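Local coordinates for ribonuclease J (Methanolobus psychrophilus R15, PDB 5HAB), which probably degrades RNA as a metal-dependent exoribonuclease of the beta-CASP family of metallo-beta-lactamase fold proteins, at residues 54-66 and 77-89. The protein carries 1 engineered substitution. Residues are numbered along the deposited sequence; the frame is centred on the assembly and turned at random.
With SO4 (sulfate ion), chain G; nucleotides of chain D.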
loop_
_atom_site.group_PDB
_atom_site.type_symbol
_atom_site.label_atom_id
_atom_site.label_comp_id
_atom_site.label_asym_id
_atom_site.label_seq_id
_atom_site.Cartn_x
_atom_site.Cartn_y
_atom_site.Cartn_z
ATOM N N ASP B 54 -9.897 -20.936 26.026
ATOM C CA ASP B 54 -8.737 -20.964 25.136
ATOM C C ASP B 54 -7.466 -20.450 25.804
ATOM O O ASP B 54 -7.508 -19.599 26.687
ATOM C CB ASP B 54 -9.031 -20.174 23.854
ATOM C CG ASP B 54 -10.099 -20.842 22.994
ATOM O OD1 ASP B 54 -10.081 -22.088 22.876
ATOM O OD2 ASP B 54 -10.962 -20.128 22.440
ATOM N N MET B 55 -6.333 -20.989 25.370
ATOM C CA MET B 55 -5.027 -20.613 25.884
ATOM C C MET B 55 -4.037 -20.701 24.722
ATOM O O MET B 55 -3.369 -21.723 24.534
ATOM C CB MET B 55 -4.593 -21.533 27.037
ATOM C CG MET B 55 -5.539 -21.545 28.241
ATOM S SD MET B 55 -4.924 -22.469 29.667
ATOM C CE MET B 55 -3.203 -22.549 29.253
ATOM N N GLY B 56 -3.939 -19.627 23.944
ATOM C CA GLY B 56 -3.162 -19.653 22.716
ATOM C C GLY B 56 -1.743 -19.138 22.816
ATOM O O GLY B 56 -1.335 -18.604 23.846
ATOM N N ILE B 57 -0.978 -19.322 21.745
ATOM C CA ILE B 57 0.379 -18.794 21.679
ATOM C C ILE B 57 0.496 -17.818 20.501
ATOM O O ILE B 57 -0.229 -17.945 19.514
ATOM C CB ILE B 57 1.412 -19.945 21.584
ATOM C CG1 ILE B 57 2.837 -19.418 21.761
ATOM C CG2 ILE B 57 1.264 -20.705 20.277
ATOM C CD1 ILE B 57 3.884 -20.498 21.829
ATOM N N ARG B 58 1.388 -16.836 20.621
ATOM C CA ARG B 58 1.694 -15.915 19.526
ATOM C C ARG B 58 3.095 -16.209 18.981
ATOM O O ARG B 58 4.094 -15.967 19.656
ATOM C CB ARG B 58 1.598 -14.459 19.993
ATOM C CG ARG B 58 1.941 -13.445 18.918
ATOM C CD ARG B 58 1.985 -12.018 19.460
ATOM N NE ARG B 58 2.336 -11.066 18.407
ATOM C CZ ARG B 58 2.470 -9.755 18.583
ATOM N NH1 ARG B 58 2.278 -9.213 19.779
ATOM N NH2 ARG B 58 2.791 -8.983 17.554
ATOM N N LEU B 59 3.167 -16.692 17.746
ATOM C CA LEU B 59 4.415 -17.237 17.213
ATOM C C LEU B 59 5.487 -16.203 16.874
ATOM O O LEU B 59 6.671 -16.456 17.100
ATOM C CB LEU B 59 4.122 -18.073 15.967
ATOM C CG LEU B 59 3.614 -19.496 16.209
ATOM C CD1 LEU B 59 4.383 -20.153 17.352
ATOM C CD2 LEU B 59 2.113 -19.501 16.477
ATOM N N ASP B 60 5.093 -15.050 16.334
ATOM C CA ASP B 60 6.082 -14.051 15.912
ATOM C C ASP B 60 6.909 -13.519 17.081
ATOM O O ASP B 60 8.058 -13.117 16.893
ATOM C CB ASP B 60 5.422 -12.891 15.159
ATOM C CG ASP B 60 4.028 -12.590 15.648
ATOM O OD1 ASP B 60 3.076 -13.209 15.126
ATOM O OD2 ASP B 60 3.887 -11.726 16.538
ATOM N N ARG B 61 6.340 -13.513 18.284
ATOM C CA ARG B 61 7.097 -13.082 19.461
ATOM C C ARG B 61 8.196 -14.080 19.832
ATOM O O ARG B 61 9.130 -13.741 20.555
ATOM C CB ARG B 61 6.168 -12.875 20.660
ATOM C CG ARG B 61 5.506 -11.511 20.741
ATOM C CD ARG B 61 6.579 -10.436 20.819
ATOM N NE ARG B 61 6.047 -9.130 21.189
ATOM C CZ ARG B 61 5.644 -8.212 20.320
ATOM N NH1 ARG B 61 5.177 -7.050 20.756
ATOM N NH2 ARG B 61 5.706 -8.460 19.018
ATOM N N VAL B 62 8.087 -15.299 19.316
ATOM C CA VAL B 62 9.117 -16.308 19.508
ATOM C C VAL B 62 10.191 -16.147 18.428
ATOM O O VAL B 62 11.383 -16.320 18.687
ATOM C CB VAL B 62 8.507 -17.727 19.490
ATOM C CG1 VAL B 62 9.591 -18.788 19.400
ATOM C CG2 VAL B 62 7.633 -17.947 20.720
ATOM N N GLN B 63 9.760 -15.771 17.228
ATOM C CA GLN B 63 10.645 -15.685 16.068
ATOM C C GLN B 63 11.619 -14.509 16.128
ATOM O O GLN B 63 12.726 -14.596 15.601
ATOM C CB GLN B 63 9.812 -15.598 14.789
ATOM C CG GLN B 63 8.909 -16.800 14.575
ATOM C CD GLN B 63 8.092 -16.700 13.308
ATOM O OE1 GLN B 63 6.879 -16.497 13.353
ATOM N NE2 GLN B 63 8.753 -16.848 12.166
ATOM N N ILE B 64 11.221 -13.413 16.769
ATOM C CA ILE B 64 12.078 -12.229 16.813
ATOM C C ILE B 64 13.295 -12.483 17.698
ATOM O O ILE B 64 14.275 -11.745 17.642
ATOM C CB ILE B 64 11.315 -10.984 17.297
ATOM C CG1 ILE B 64 10.826 -11.169 18.735
ATOM C CG2 ILE B 64 10.159 -10.673 16.360
ATOM C CD1 ILE B 64 10.349 -9.884 19.380
ATOM N N HIS B 65 13.239 -13.540 18.498
ATOM C CA HIS B 65 14.380 -13.930 19.311
ATOM C C HIS B 65 15.133 -15.078 18.650
ATOM O O HIS B 65 14.565 -16.135 18.368
ATOM C CB HIS B 65 13.933 -14.324 20.724
ATOM C CG HIS B 65 13.433 -13.172 21.539
ATOM N ND1 HIS B 65 12.092 -12.945 21.766
ATOM C CD2 HIS B 65 14.096 -12.181 22.182
ATOM C CE1 HIS B 65 11.950 -11.862 22.510
ATOM N NE2 HIS B 65 13.151 -11.379 22.776
ATOM N N GLU B 66 16.415 -14.852 18.391
ATOM C CA GLU B 66 17.235 -15.869 17.755
ATOM C C GLU B 66 17.707 -16.803 18.857
ATOM O O GLU B 66 18.806 -16.656 19.394
ATOM C CB GLU B 66 18.412 -15.248 17.001
ATOM C CG GLU B 66 18.978 -16.133 15.898
ATOM C CD GLU B 66 18.004 -16.342 14.749
ATOM O OE1 GLU B 66 17.058 -17.149 14.897
ATOM O OE2 GLU B 66 18.183 -15.699 13.693
ATOM N N GLU B 77 8.936 -16.614 31.329
ATOM C CA GLU B 77 9.811 -16.029 30.325
ATOM C C GLU B 77 9.012 -15.837 29.040
ATOM O O GLU B 77 9.132 -14.817 28.356
ATOM C CB GLU B 77 11.029 -16.922 30.093
ATOM C CG GLU B 77 11.917 -16.508 28.937
ATOM C CD GLU B 77 13.147 -17.391 28.813
ATOM O OE1 GLU B 77 13.988 -17.126 27.928
ATOM O OE2 GLU B 77 13.269 -18.358 29.600
ATOM N N LEU B 78 8.162 -16.813 28.748
ATOM C CA LEU B 78 7.264 -16.731 27.613
ATOM C C LEU B 78 6.277 -15.582 27.793
ATOM O O LEU B 78 5.927 -14.913 26.833
ATOM C CB LEU B 78 6.519 -18.048 27.426
ATOM C CG LEU B 78 7.313 -19.216 26.845
ATOM C CD1 LEU B 78 6.509 -20.494 26.968
ATOM C CD2 LEU B 78 7.668 -18.952 25.391
ATOM N N ILE B 79 5.846 -15.339 29.026
ATOM C CA ILE B 79 4.933 -14.236 29.295
ATOM C C ILE B 79 5.648 -12.907 29.079
ATOM O O ILE B 79 5.081 -11.983 28.493
ATOM C CB ILE B 79 4.346 -14.321 30.710
ATOM C CG1 ILE B 79 3.385 -15.503 30.816
ATOM C CG2 ILE B 79 3.608 -13.044 31.055
ATOM C CD1 ILE B 79 2.798 -15.680 32.193
ATOM N N GLU B 80 6.894 -12.818 29.540
ATOM C CA GLU B 80 7.697 -11.610 29.334
ATOM C C GLU B 80 7.924 -11.344 27.845
ATOM O O GLU B 80 7.984 -10.191 27.423
ATOM C CB GLU B 80 9.040 -11.709 30.064
ATOM C CG GLU B 80 8.926 -11.746 31.586
ATOM C CD GLU B 80 10.268 -11.964 32.275
ATOM O OE1 GLU B 80 11.315 -11.734 31.634
ATOM O OE2 GLU B 80 10.276 -12.366 33.459
ATOM N N MET B 81 8.051 -12.405 27.053
ATOM C CA MET B 81 8.057 -12.252 25.600
ATOM C C MET B 81 6.627 -12.033 25.100
ATOM O O MET B 81 6.374 -11.148 24.288
ATOM C CB MET B 81 8.655 -13.482 24.911
ATOM C CG MET B 81 9.993 -13.936 25.461
ATOM S SD MET B 81 10.780 -15.148 24.385
ATOM C CE MET B 81 9.377 -16.138 23.891
ATOM N N GLY B 82 5.714 -12.872 25.593
ATOM C CA GLY B 82 4.297 -12.838 25.257
ATOM C C GLY B 82 3.964 -12.729 23.784
ATOM O O GLY B 82 3.619 -11.620 23.378
ATOM N N ALA B 83 4.035 -13.776 22.947
ATOM C CA ALA B 83 4.232 -15.230 23.181
ATOM C C ALA B 83 3.042 -15.928 23.848
ATOM O O ALA B 83 2.270 -16.585 23.149
ATOM C CB ALA B 83 5.512 -15.521 23.937
ATOM N N ILE B 84 2.892 -15.857 25.167
ATOM C CA ILE B 84 1.718 -16.497 25.779
ATOM C C ILE B 84 0.989 -15.518 26.694
ATOM O O ILE B 84 1.579 -14.536 27.145
ATOM C CB ILE B 84 2.090 -17.795 26.545
ATOM C CG1 ILE B 84 2.906 -17.485 27.801
ATOM C CG2 ILE B 84 2.801 -18.778 25.623
ATOM C CD1 ILE B 84 3.151 -18.707 28.670
ATOM N N PRO B 85 -0.300 -15.783 26.972
ATOM C CA PRO B 85 -1.075 -14.804 27.739
ATOM C C PRO B 85 -0.586 -14.638 29.169
ATOM O O PRO B 85 -0.189 -15.606 29.810
ATOM C CB PRO B 85 -2.503 -15.373 27.707
ATOM C CG PRO B 85 -2.378 -16.752 27.213
ATOM C CD PRO B 85 -1.153 -16.838 26.402
ATOM N N ASP B 86 -0.610 -13.398 29.644
ATOM C CA ASP B 86 -0.211 -13.075 31.004
ATOM C C ASP B 86 -1.357 -13.375 31.955
ATOM O O ASP B 86 -2.153 -12.495 32.270
ATOM C CB ASP B 86 0.188 -11.606 31.102
ATOM C CG ASP B 86 0.774 -11.247 32.447
ATOM O OD1 ASP B 86 0.798 -12.107 33.352
ATOM O OD2 ASP B 86 1.213 -10.091 32.598
ATOM N N ASP B 87 -1.420 -14.609 32.435
ATOM C CA ASP B 87 -2.526 -15.029 33.282
ATOM C C ASP B 87 -2.267 -14.800 34.774
ATOM O O ASP B 87 -3.057 -15.229 35.610
ATOM C CB ASP B 87 -2.854 -16.500 33.024
ATOM C CG ASP B 87 -1.782 -17.436 33.528
ATOM O OD1 ASP B 87 -0.621 -17.000 33.689
ATOM O OD2 ASP B 87 -2.107 -18.617 33.758
ATOM N N THR B 88 -1.172 -14.123 35.108
ATOM C CA THR B 88 -0.898 -13.793 36.505
ATOM C C THR B 88 -2.004 -12.894 37.062
ATOM O O THR B 88 -2.312 -12.937 38.257
ATOM C CB THR B 88 0.471 -13.094 36.676
ATOM O OG1 THR B 88 0.461 -11.835 35.994
ATOM C CG2 THR B 88 1.592 -13.963 36.121
ATOM N N ILE B 89 -2.635 -12.123 36.176
ATOM C CA ILE B 89 -3.760 -11.268 36.549
ATOM C C ILE B 89 -4.896 -12.075 37.165
ATOM O O ILE B 89 -5.774 -11.510 37.809
ATOM C CB ILE B 89 -4.305 -10.476 35.352
ATOM C CG1 ILE B 89 -4.969 -11.432 34.357
ATOM C CG2 ILE B 89 -3.199 -9.658 34.700
ATOM C CD1 ILE B 89 -6.263 -10.918 33.804
HETATM S S SO4 G . 3.546 -5.580 17.955
HETATM O O1 SO4 G . 4.820 -6.256 18.179
HETATM O O2 SO4 G . 2.528 -6.171 18.823
HETATM O O3 SO4 G . 3.167 -5.730 16.547
HETATM O O4 SO4 G . 3.692 -4.165 18.288
ATOM P P A D 2 -4.777 -18.599 12.802
ATOM O OP1 A D 2 -6.253 -18.429 12.840
ATOM O OP2 A D 2 -4.019 -18.789 14.065
ATOM O "O5'" A D 2 -4.466 -19.820 11.824
ATOM C "C5'" A D 2 -3.642 -20.899 12.246
ATOM C "C4'" A D 2 -2.464 -21.104 11.327
ATOM O "O4'" A D 2 -1.995 -19.824 10.830
ATOM C "C3'" A D 2 -1.236 -21.739 11.965
ATOM O "O3'" A D 2 -1.320 -23.153 12.026
ATOM C "C2'" A D 2 -0.091 -21.230 11.097
ATOM O "O2'" A D 2 0.039 -22.012 9.919
ATOM C "C1'" A D 2 -0.589 -19.836 10.709
ATOM N N9 A D 2 -0.035 -18.766 11.562
ATOM C C8 A D 2 -0.737 -17.905 12.370
ATOM N N7 A D 2 0.013 -17.032 12.997
ATOM C C5 A D 2 1.296 -17.328 12.564
ATOM C C6 A D 2 2.546 -16.758 12.866
ATOM N N6 A D 2 2.706 -15.732 13.709
ATOM N N1 A D 2 3.635 -17.288 12.264
ATOM C C2 A D 2 3.468 -18.317 11.420
ATOM N N3 A D 2 2.347 -18.937 11.057
ATOM C C4 A D 2 1.283 -18.385 11.667
HETATM O O HOH W 1 2.038 -9.971 22.308
#
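Arg61 lies across the turn that follows helix 75-81. Its CB rests 3.3 Å from Ala83 N, and CG packs against Gly82 O. The chain then bends at chi2 (-59°), which carries CD past Met81 O at 3.5 Å and sets that carbonyl at the edge of the guanidinium, near its plane. At the tip NH1 and NH2 both donate to O1 of a sulfate, probably from the crystallisation liquor; NH1 is 2.7 Å from this oxygen. Arg58, extended throughout, sends NH1 and NH2 to O2 of the same ion, and NH1 lies over the centre of the Arg61 guanidinium, so the anion would offset the charge of the two adjacent arginines. Asp60 OD2 salt-bridges Arg58 NE, and a water links Arg58 NH1 to Gly82 O. These loops belong to the metallo-beta-lactamase part of the enzyme, next to the bound RNA: Asp60 OD1 is 2.9 Å from N6 of adenosine 2 of chain D. The backbones are joined by Arg58 N to Ala83 O, 2.7 Å and 165° at the hydrogen, beside a cis peptide between Gly82 and Ala83. Ile57 CG1 closes on the same oxygen and on Ile84 CG2. Farther along, Met81 SD approaches the His65 ring obliquely, 3.7 Å from ND1, while its CE meets Val62 CG2; His65 ND1 also donates to Arg61 O.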